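Local coordinates for glutathione S-transferase (Cupriavidus metallidurans, PDB 4MK3), which probably catalyses glutathione transfer as a member of the glutathione S-transferase family, and binds glutathione sulfinic acid, at residues D84-A89 against L118-L123; T162-K167 against H202-A207; E210-E213 against S217-D220. One frame throughout, in Å; residues are numbered along the deposited sequence. Where two conformers were deposited one is given.

Contact 1 (D84-A89 against L118-L123); sequences DSRVIA and LADGLL. With GSF (L-gamma-glutamyl-3-sulfino-L-alanylglycine), chain E.
Arg-86 and Asp-120 carry this contact, joined by a salt bridge from NE of Arg-86 to OD2 of Asp-120 at 3.1 Å. The N-H leans off the line to the oxygen, at 148°. The carboxylate is met on its anti side and its plane is turned 40° from the guanidinium. The arginine chain is extended from CG to NE and crosses the acid at a slant, with CG of Arg-86 3.3 Å from OD2 of Asp-120. That OD2 also takes a salt bridge from Lys-36. In the glutathione S-transferase fold this joins the thioredoxin-like N-terminal domain, through the start of helix 85-94, to helix 106-134 of the all-helical C-terminal domain. NH1 of Arg-86 forms a salt bridge with OD1 of Asp-84 of the second subunit. A leucine in place of Arg-86 would probably cost OD2 of Asp-120 one of its two salt bridges and leave that Asp-84 without this partner. Ser-85 adds little to the contact itself, its OG lying 4.0 Å from OD2 of Asp-120, and holds the gamma-glutamyl carboxylate of the ligand. Its N reaches O11 of GSF at 2.9 Å, and its OG gives a hydrogen bond of 2.7 Å to O12 of GSF. Asp-84, at the helix N-cap, receives the ligand amine N1 on OD2 at 2.9 Å.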
loop_
_atom_site.group_PDB
_atom_site.type_symbol
_atom_site.label_atom_id
_atom_site.label_comp_id
_atom_site.label_asym_id
_atom_site.label_seq_id
_atom_site.Cartn_x
_atom_site.Cartn_y
_atom_site.Cartn_z
ATOM N N ASP A 84 -6.161 4.637 0.586
ATOM C CA ASP A 84 -6.444 3.480 1.443
ATOM C C ASP A 84 -6.136 3.786 2.914
ATOM O O ASP A 84 -6.094 4.949 3.312
ATOM C CB ASP A 84 -5.633 2.284 0.907
ATOM C CG ASP A 84 -4.129 2.456 1.066
ATOM O OD1 ASP A 84 -3.668 3.534 1.452
ATOM O OD2 ASP A 84 -3.414 1.478 0.788
ATOM N N SER A 85 -5.915 2.747 3.730
ATOM C CA SER A 85 -5.710 2.957 5.165
ATOM C C SER A 85 -4.551 3.875 5.478
ATOM O O SER A 85 -4.608 4.615 6.439
ATOM C CB SER A 85 -5.544 1.626 5.904
ATOM O OG SER A 85 -4.280 0.996 5.614
ATOM N N ARG A 86 -3.491 3.824 4.690
ATOM C CA ARG A 86 -2.338 4.687 4.958
ATOM C C ARG A 86 -2.656 6.142 4.707
ATOM O O ARG A 86 -2.222 7.031 5.455
ATOM C CB ARG A 86 -1.168 4.317 4.073
ATOM C CG ARG A 86 -0.719 2.946 4.229
ATOM C CD ARG A 86 0.670 2.866 3.609
ATOM N NE ARG A 86 1.017 1.520 3.330
ATOM C CZ ARG A 86 2.074 1.176 2.612
ATOM N NH1 ARG A 86 2.871 2.119 2.117
ATOM N NH2 ARG A 86 2.336 -0.114 2.422
ATOM N N VAL A 87 -3.429 6.393 3.650
ATOM C CA VAL A 87 -3.808 7.748 3.306
ATOM C C VAL A 87 -4.775 8.314 4.346
ATOM O O VAL A 87 -4.683 9.472 4.746
ATOM C CB VAL A 87 -4.462 7.768 1.895
ATOM C CG1 VAL A 87 -4.912 9.171 1.518
ATOM C CG2 VAL A 87 -3.479 7.247 0.867
ATOM N N ILE A 88 -5.702 7.481 4.803
ATOM C CA ILE A 88 -6.644 7.889 5.832
ATOM C C ILE A 88 -5.924 8.168 7.155
ATOM O O ILE A 88 -6.183 9.178 7.813
ATOM C CB ILE A 88 -7.711 6.815 6.047
ATOM C CG1 ILE A 88 -8.531 6.601 4.760
ATOM C CG2 ILE A 88 -8.612 7.202 7.220
ATOM C CD1 ILE A 88 -9.342 5.303 4.802
ATOM N N ALA A 89 -5.000 7.289 7.524
ATOM C CA ALA A 89 -4.247 7.493 8.768
ATOM C C ALA A 89 -3.449 8.793 8.755
ATOM O O ALA A 89 -3.467 9.554 9.724
ATOM C CB ALA A 89 -3.338 6.299 9.043
ATOM N N LEU A 118 5.766 -2.281 6.578
ATOM C CA LEU A 118 6.110 -3.628 7.006
ATOM C C LEU A 118 4.892 -4.328 7.589
ATOM O O LEU A 118 4.595 -5.478 7.252
ATOM C CB LEU A 118 7.245 -3.578 8.030
ATOM C CG LEU A 118 7.705 -4.891 8.651
ATOM C CD1 LEU A 118 8.107 -5.905 7.587
ATOM C CD2 LEU A 118 8.836 -4.616 9.624
ATOM N N ALA A 119 4.180 -3.653 8.483
ATOM C CA ALA A 119 2.985 -4.220 9.097
ATOM C C ALA A 119 1.884 -4.481 8.071
ATOM O O ALA A 119 1.267 -5.545 8.051
ATOM C CB ALA A 119 2.490 -3.314 10.199
ATOM N N ASP A 120 1.651 -3.508 7.203
ATOM C CA ASP A 120 0.624 -3.634 6.176
ATOM C C ASP A 120 0.997 -4.771 5.223
ATOM O O ASP A 120 0.127 -5.480 4.723
ATOM C CB ASP A 120 0.522 -2.328 5.370
ATOM C CG ASP A 120 -0.263 -1.206 6.075
ATOM O OD1 ASP A 120 -0.698 -1.361 7.237
ATOM O OD2 ASP A 120 -0.445 -0.157 5.420
ATOM N N GLY A 121 2.283 -4.918 4.941
ATOM C CA GLY A 121 2.742 -6.005 4.075
ATOM C C GLY A 121 2.545 -7.379 4.661
ATOM O O GLY A 121 2.216 -8.353 3.945
ATOM N N LEU A 122 2.757 -7.498 5.964
ATOM C CA LEU A 122 2.441 -8.726 6.687
ATOM C C LEU A 122 0.931 -9.008 6.519
ATOM O O LEU A 122 0.531 -10.133 6.167
ATOM C CB LEU A 122 2.850 -8.586 8.159
ATOM C CG LEU A 122 2.661 -9.823 9.027
ATOM C CD1 LEU A 122 3.465 -9.683 10.311
ATOM C CD2 LEU A 122 1.201 -10.099 9.387
ATOM N N LEU A 123 0.093 -7.993 6.739
ATOM C CA LEU A 123 -1.340 -8.145 6.523
ATOM C C LEU A 123 -1.695 -8.541 5.092
ATOM O O LEU A 123 -2.568 -9.389 4.893
ATOM C CB LEU A 123 -2.077 -6.855 6.895
ATOM C CG LEU A 123 -2.071 -6.521 8.394
ATOM C CD1 LEU A 123 -2.769 -5.186 8.615
ATOM C CD2 LEU A 123 -2.716 -7.596 9.196
HETATM C CB1 GSF E . -5.914 -2.785 1.752
HETATM C CG1 GSF E . -7.318 -2.908 2.328
HETATM C CD1 GSF E . -7.936 -4.264 2.064
HETATM O OE1 GSF E . -7.449 -5.095 1.324
HETATM C C1 GSF E . -5.428 -0.590 2.805
HETATM O O11 GSF E . -6.464 -0.098 3.320
HETATM O O12 GSF E . -4.324 -0.460 3.398
HETATM N N1 GSF E . -4.249 -1.277 0.791
HETATM C CA1 GSF E . -5.525 -1.332 1.498
HETATM N N2 GSF E . -9.114 -4.538 2.744
HETATM C CA2 GSF E . -9.808 -5.763 2.528
HETATM C CB2 GSF E . -10.661 -6.082 3.711
HETATM S SG2 GSF E . -9.770 -6.713 5.088
HETATM O O1S GSF E . -10.743 -7.473 5.893
HETATM O O2S GSF E . -9.170 -5.571 5.839
HETATM C C2 GSF E . -10.830 -5.605 1.423
HETATM O O2 GSF E . -11.594 -4.643 1.411
HETATM N N3 GSF E . -10.877 -6.591 0.444
HETATM C CA3 GSF E . -11.869 -6.515 -0.590
HETATM C C3 GSF E . -11.295 -6.844 -1.973
HETATM O O31 GSF E . -12.108 -7.029 -2.927
HETATM O O32 GSF E . -10.063 -6.930 -2.164
#

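Contact 2 (T162-K167 against H202-A207); sequences TGLADK and HPNLVA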
loop_
_atom_site.group_PDB
_atom_site.type_symbol
_atom_site.label_atom_id
_atom_site.label_comp_id
_atom_site.label_asym_id
_atom_site.label_seq_id
_atom_site.Cartn_x
_atom_site.Cartn_y
_atom_site.Cartn_z
ATOM N N THR A 162 13.496 -7.800 15.099
ATOM C CA THR A 162 14.842 -7.226 14.945
ATOM C C THR A 162 14.794 -5.694 15.049
ATOM O O THR A 162 15.627 -5.074 15.729
ATOM C CB THR A 162 15.448 -7.678 13.621
ATOM O OG1 THR A 162 15.653 -9.097 13.688
ATOM C CG2 THR A 162 16.820 -7.004 13.384
ATOM N N GLY A 163 13.786 -5.099 14.424
ATOM C CA GLY A 163 13.639 -3.646 14.398
ATOM C C GLY A 163 13.270 -3.051 15.737
ATOM O O GLY A 163 13.772 -1.986 16.107
ATOM N N LEU A 164 12.369 -3.696 16.461
ATOM C CA LEU A 164 11.957 -3.215 17.777
ATOM C C LEU A 164 13.121 -3.357 18.747
ATOM O O LEU A 164 13.328 -2.501 19.609
ATOM C CB LEU A 164 10.736 -3.978 18.277
ATOM C CG LEU A 164 10.268 -3.682 19.686
ATOM C CD1 LEU A 164 9.817 -2.204 19.819
ATOM C CD2 LEU A 164 9.129 -4.598 20.102
ATOM N N ALA A 165 13.832 -4.470 18.644
ATOM C CA ALA A 165 14.953 -4.759 19.513
ATOM C C ALA A 165 14.546 -4.575 20.977
ATOM O O ALA A 165 13.524 -5.125 21.394
ATOM C CB ALA A 165 16.158 -3.930 19.119
ATOM N N ASP A 166 15.323 -3.793 21.731
ATOM C CA ASP A 166 15.121 -3.596 23.172
ATOM C C ASP A 166 14.332 -2.311 23.494
ATOM O O ASP A 166 14.144 -1.947 24.660
ATOM C CB ASP A 166 16.486 -3.554 23.866
ATOM C CG ASP A 166 17.270 -4.821 23.665
ATOM O OD1 ASP A 166 16.632 -5.897 23.640
ATOM O OD2 ASP A 166 18.501 -4.729 23.500
ATOM N N LYS A 167 13.875 -1.628 22.455
ATOM C CA LYS A 167 13.220 -0.333 22.610
ATOM C C LYS A 167 11.834 -0.452 23.230
ATOM O O LYS A 167 11.185 -1.483 23.158
ATOM C CB LYS A 167 13.108 0.364 21.244
ATOM C CG LYS A 167 14.418 0.836 20.665
ATOM C CD LYS A 167 14.234 1.402 19.249
ATOM C CE LYS A 167 14.040 0.289 18.205
ATOM N NZ LYS A 167 13.956 0.831 16.797
ATOM N N HIS A 202 9.194 -14.694 19.487
ATOM C CA HIS A 202 9.641 -13.307 19.619
ATOM C C HIS A 202 9.163 -12.663 20.913
ATOM O O HIS A 202 8.166 -11.949 20.925
ATOM C CB HIS A 202 9.165 -12.480 18.425
ATOM C CG HIS A 202 9.510 -13.069 17.091
ATOM N ND1 HIS A 202 10.810 -13.241 16.664
ATOM C CD2 HIS A 202 8.717 -13.491 16.075
ATOM C CE1 HIS A 202 10.801 -13.763 15.447
ATOM N NE2 HIS A 202 9.546 -13.936 15.074
ATOM N N PRO A 203 9.902 -12.889 22.009
ATOM C CA PRO A 203 9.498 -12.341 23.304
ATOM C C PRO A 203 9.341 -10.836 23.295
ATOM O O PRO A 203 8.449 -10.325 23.981
ATOM C CB PRO A 203 10.645 -12.747 24.224
ATOM C CG PRO A 203 11.153 -13.997 23.649
ATOM C CD PRO A 203 11.022 -13.835 22.154
ATOM N N ASN A 204 10.152 -10.114 22.529
ATOM C CA ASN A 204 9.983 -8.665 22.567
ATOM C C ASN A 204 8.656 -8.204 21.961
ATOM O O ASN A 204 8.080 -7.223 22.420
ATOM C CB ASN A 204 11.187 -7.904 21.994
ATOM C CG ASN A 204 11.400 -8.122 20.539
ATOM O OD1 ASN A 204 10.903 -9.088 19.925
ATOM N ND2 ASN A 204 12.181 -7.229 19.946
ATOM N N LEU A 205 8.169 -8.908 20.946
ATOM C CA LEU A 205 6.858 -8.616 20.375
ATOM C C LEU A 205 5.740 -8.972 21.342
ATOM O O LEU A 205 4.724 -8.275 21.377
ATOM C CB LEU A 205 6.689 -9.358 19.062
ATOM C CG LEU A 205 7.652 -8.935 17.947
ATOM C CD1 LEU A 205 7.273 -9.676 16.680
ATOM C CD2 LEU A 205 7.659 -7.443 17.683
ATOM N N VAL A 206 5.908 -10.044 22.114
ATOM C CA VAL A 206 4.931 -10.383 23.143
ATOM C C VAL A 206 4.808 -9.249 24.168
ATOM O O VAL A 206 3.700 -8.839 24.523
ATOM C CB VAL A 206 5.269 -11.701 23.825
ATOM C CG1 VAL A 206 4.314 -11.984 24.972
ATOM C CG2 VAL A 206 5.236 -12.817 22.802
ATOM N N ALA A 207 5.942 -8.722 24.628
ATOM C CA ALA A 207 5.907 -7.655 25.618
ATOM C C ALA A 207 5.257 -6.401 25.025
ATOM O O ALA A 207 4.465 -5.720 25.677
ATOM C CB ALA A 207 7.324 -7.368 26.116
#
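Asn-204 reaches from the first turn of helix 203-212 to the C-terminal end of helix 143-164, a helix-to-helix contact in the all-helical C-terminal domain of the glutathione S-transferase fold. Its amide crosses to Ala-165, the first residue past the helix, whose positive phi of 51° turns the chain into a type II' turn spanning Leu-164 to Lys-167. ND2 of Asn-204 donates to O of Ala-165 at 2.9 Å, and the N-H points almost straight at the oxygen. The carbonyl oxygen lies in the amide plane, and the bond falls on one of its lone pairs. CG of Asn-204 sits between its own backbone N and carbonyl carbon (chi1 66°), which turns the amide toward the turn. The other end of the amide, OD1, is taken by Ser-161. Leu-164 and Asn-204 run by each other head to tail, with CB of Leu-164 3.9 Å from ND2 of Asn-204. CD2 of Leu-164 packs against the backbone oxygen of Asn-204. Leu-205 does not start toward the other segment, but the end of its side chain comes nearer. NZ of Lys-167 folds back to donate to O of Gly-163 at 2.9 Å and also bonds to O of Cys-170. The two leucines meet methyl to methyl, CD2 of Leu-164 to CD2 of Leu-205 at 4.0 Å.

Contact 3 (E210-E213 against S217-D220); sequences EKIE and SFID
Phe-218 lays its ring across the side chain of Ile-212 and the backbone that follows it. CG2 of Ile-212 lies over one face of the ring. The closer carbons come from the longer branch: CG1 of Ile-212 is 3.6 Å from CE1 of Phe-218, and CD1 of Ile-212 is 3.7 Å from CZ of Phe-218. Ile-212 has CG1 swung opposite its backbone N (chi1 -154°), which sends this branch toward the CE1 and CZ end of the ring. At the other end of the aromatic side chain, CB of Phe-218 rests 3.6 Å from the carbonyl O of Ile-212. The same CB lies 4.0 Å from CA of Glu-213, which approaches the ring obliquely. This is a short link between consecutive helices near the C-terminus of the glutathione S-transferase chain, where helix 203-212 gives way to the short helix 216-219. Tyr-175 packs against both Ile-212 and Phe-218. Phe-218 also touches Val-39 of helix 32-44, and its carbonyl accepts a hydrogen bond from Arg-35, so the short helix is tied to the N-terminal domain. Ile-219 adds a smaller contact on the solvent side. CG1 of Ile-219 comes within 3.5 Å of O of Glu-213. The Glu-213 side chain starts away from the short helix, and it is the backbone of this residue that meets Phe-218 and Ile-219.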
loop_
_atom_site.group_PDB
_atom_site.type_symbol
_atom_site.label_atom_id
_atom_site.label_comp_id
_atom_site.label_asym_id
_atom_site.label_seq_id
_atom_site.Cartn_x
_atom_site.Cartn_y
_atom_site.Cartn_z
ATOM N N GLU A 210 1.412 -6.991 24.727
ATOM C CA GLU A 210 0.768 -6.967 26.036
ATOM C C GLU A 210 0.525 -5.538 26.490
ATOM O O GLU A 210 -0.501 -5.229 27.102
ATOM C CB GLU A 210 1.620 -7.722 27.053
ATOM C CG GLU A 210 1.563 -9.231 26.880
ATOM C CD GLU A 210 2.221 -9.982 28.023
ATOM O OE1 GLU A 210 2.227 -11.231 27.984
ATOM O OE2 GLU A 210 2.720 -9.321 28.959
ATOM N N LYS A 211 1.453 -4.654 26.162
ATOM C CA LYS A 211 1.314 -3.247 26.505
ATOM C C LYS A 211 0.299 -2.541 25.606
ATOM O O LYS A 211 -0.593 -1.827 26.072
ATOM C CB LYS A 211 2.674 -2.573 26.380
ATOM C CG LYS A 211 2.667 -1.120 26.702
ATOM C CD LYS A 211 4.092 -0.607 26.859
ATOM C CE LYS A 211 4.890 -0.736 25.571
ATOM N NZ LYS A 211 6.123 0.091 25.689
ATOM N N ILE A 212 0.428 -2.720 24.300
ATOM C CA ILE A 212 -0.387 -1.944 23.398
ATOM C C ILE A 212 -1.859 -2.324 23.550
ATOM O O ILE A 212 -2.747 -1.469 23.388
ATOM C CB ILE A 212 0.116 -2.041 21.949
ATOM C CG1 ILE A 212 -0.313 -0.784 21.167
ATOM C CG2 ILE A 212 -0.352 -3.326 21.307
ATOM C CD1 ILE A 212 0.278 -0.740 19.788
ATOM N N GLU A 213 -2.148 -3.579 23.893
ATOM C CA GLU A 213 -3.536 -4.020 23.957
ATOM C C GLU A 213 -4.248 -3.474 25.199
ATOM O O GLU A 213 -5.462 -3.615 25.329
ATOM C CB GLU A 213 -3.633 -5.539 23.896
ATOM C CG GLU A 213 -3.179 -6.221 25.158
ATOM C CD GLU A 213 -3.028 -7.717 25.002
ATOM O OE1 GLU A 213 -3.184 -8.237 23.874
ATOM O OE2 GLU A 213 -2.748 -8.370 26.021
ATOM N N SER A 217 -7.772 2.600 22.835
ATOM C CA SER A 217 -8.058 2.480 21.417
ATOM C C SER A 217 -8.072 1.030 20.936
ATOM O O SER A 217 -8.848 0.667 20.054
ATOM C CB SER A 217 -7.036 3.289 20.639
ATOM O OG SER A 217 -5.736 2.772 20.921
ATOM N N PHE A 218 -7.185 0.205 21.475
ATOM C CA PHE A 218 -7.188 -1.216 21.167
ATOM C C PHE A 218 -8.337 -1.946 21.853
ATOM O O PHE A 218 -9.033 -2.757 21.230
ATOM C CB PHE A 218 -5.820 -1.846 21.495
ATOM C CG PHE A 218 -4.810 -1.671 20.379
ATOM C CD1 PHE A 218 -4.175 -0.469 20.192
ATOM C CD2 PHE A 218 -4.567 -2.700 19.495
ATOM C CE1 PHE A 218 -3.269 -0.301 19.145
ATOM C CE2 PHE A 218 -3.673 -2.541 18.437
ATOM C CZ PHE A 218 -3.039 -1.328 18.267
ATOM N N ILE A 219 -8.549 -1.668 23.142
ATOM C CA ILE A 219 -9.644 -2.281 23.896
ATOM C C ILE A 219 -10.989 -2.104 23.177
ATOM O O ILE A 219 -11.803 -3.007 23.135
ATOM C CB ILE A 219 -9.719 -1.637 25.296
ATOM C CG1 ILE A 219 -8.523 -2.077 26.150
ATOM C CG2 ILE A 219 -11.028 -1.975 25.989
ATOM C CD1 ILE A 219 -8.354 -1.259 27.408
ATOM N N ASP A 220 -11.211 -0.915 22.627
ATOM C CA ASP A 220 -12.484 -0.594 22.018
ATOM C C ASP A 220 -12.651 -1.132 20.597
ATOM O O ASP A 220 -13.731 -1.042 20.051
ATOM C CB ASP A 220 -12.696 0.931 21.993
ATOM C CG ASP A 220 -12.995 1.514 23.364
ATOM O OD1 ASP A 220 -13.516 0.783 24.217
ATOM O OD2 ASP A 220 -12.733 2.726 23.548
#

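Contact 1 is the buried one, near the middle of the chain, while contacts 2 and 3 are only partly buried and lie farther out. Contact 1 joins the two domains by charge; its first segment also holds the ligand, and Arg-86 reaches the second subunit. No other protein chain of the assembly touches contacts 2 and 3. These two share helix 203-212, contact 2 using its start and contact 3 its end, with their centres about 17 Å apart. Their chemistry differs: contact 2 pairs a side-chain amide with a carbonyl just past a helix end, beside leucines, whereas contact 3 is carbon packing round an aromatic ring. Helices 106-134 and 143-164, used by contacts 1 and 2, are consecutive in the chain.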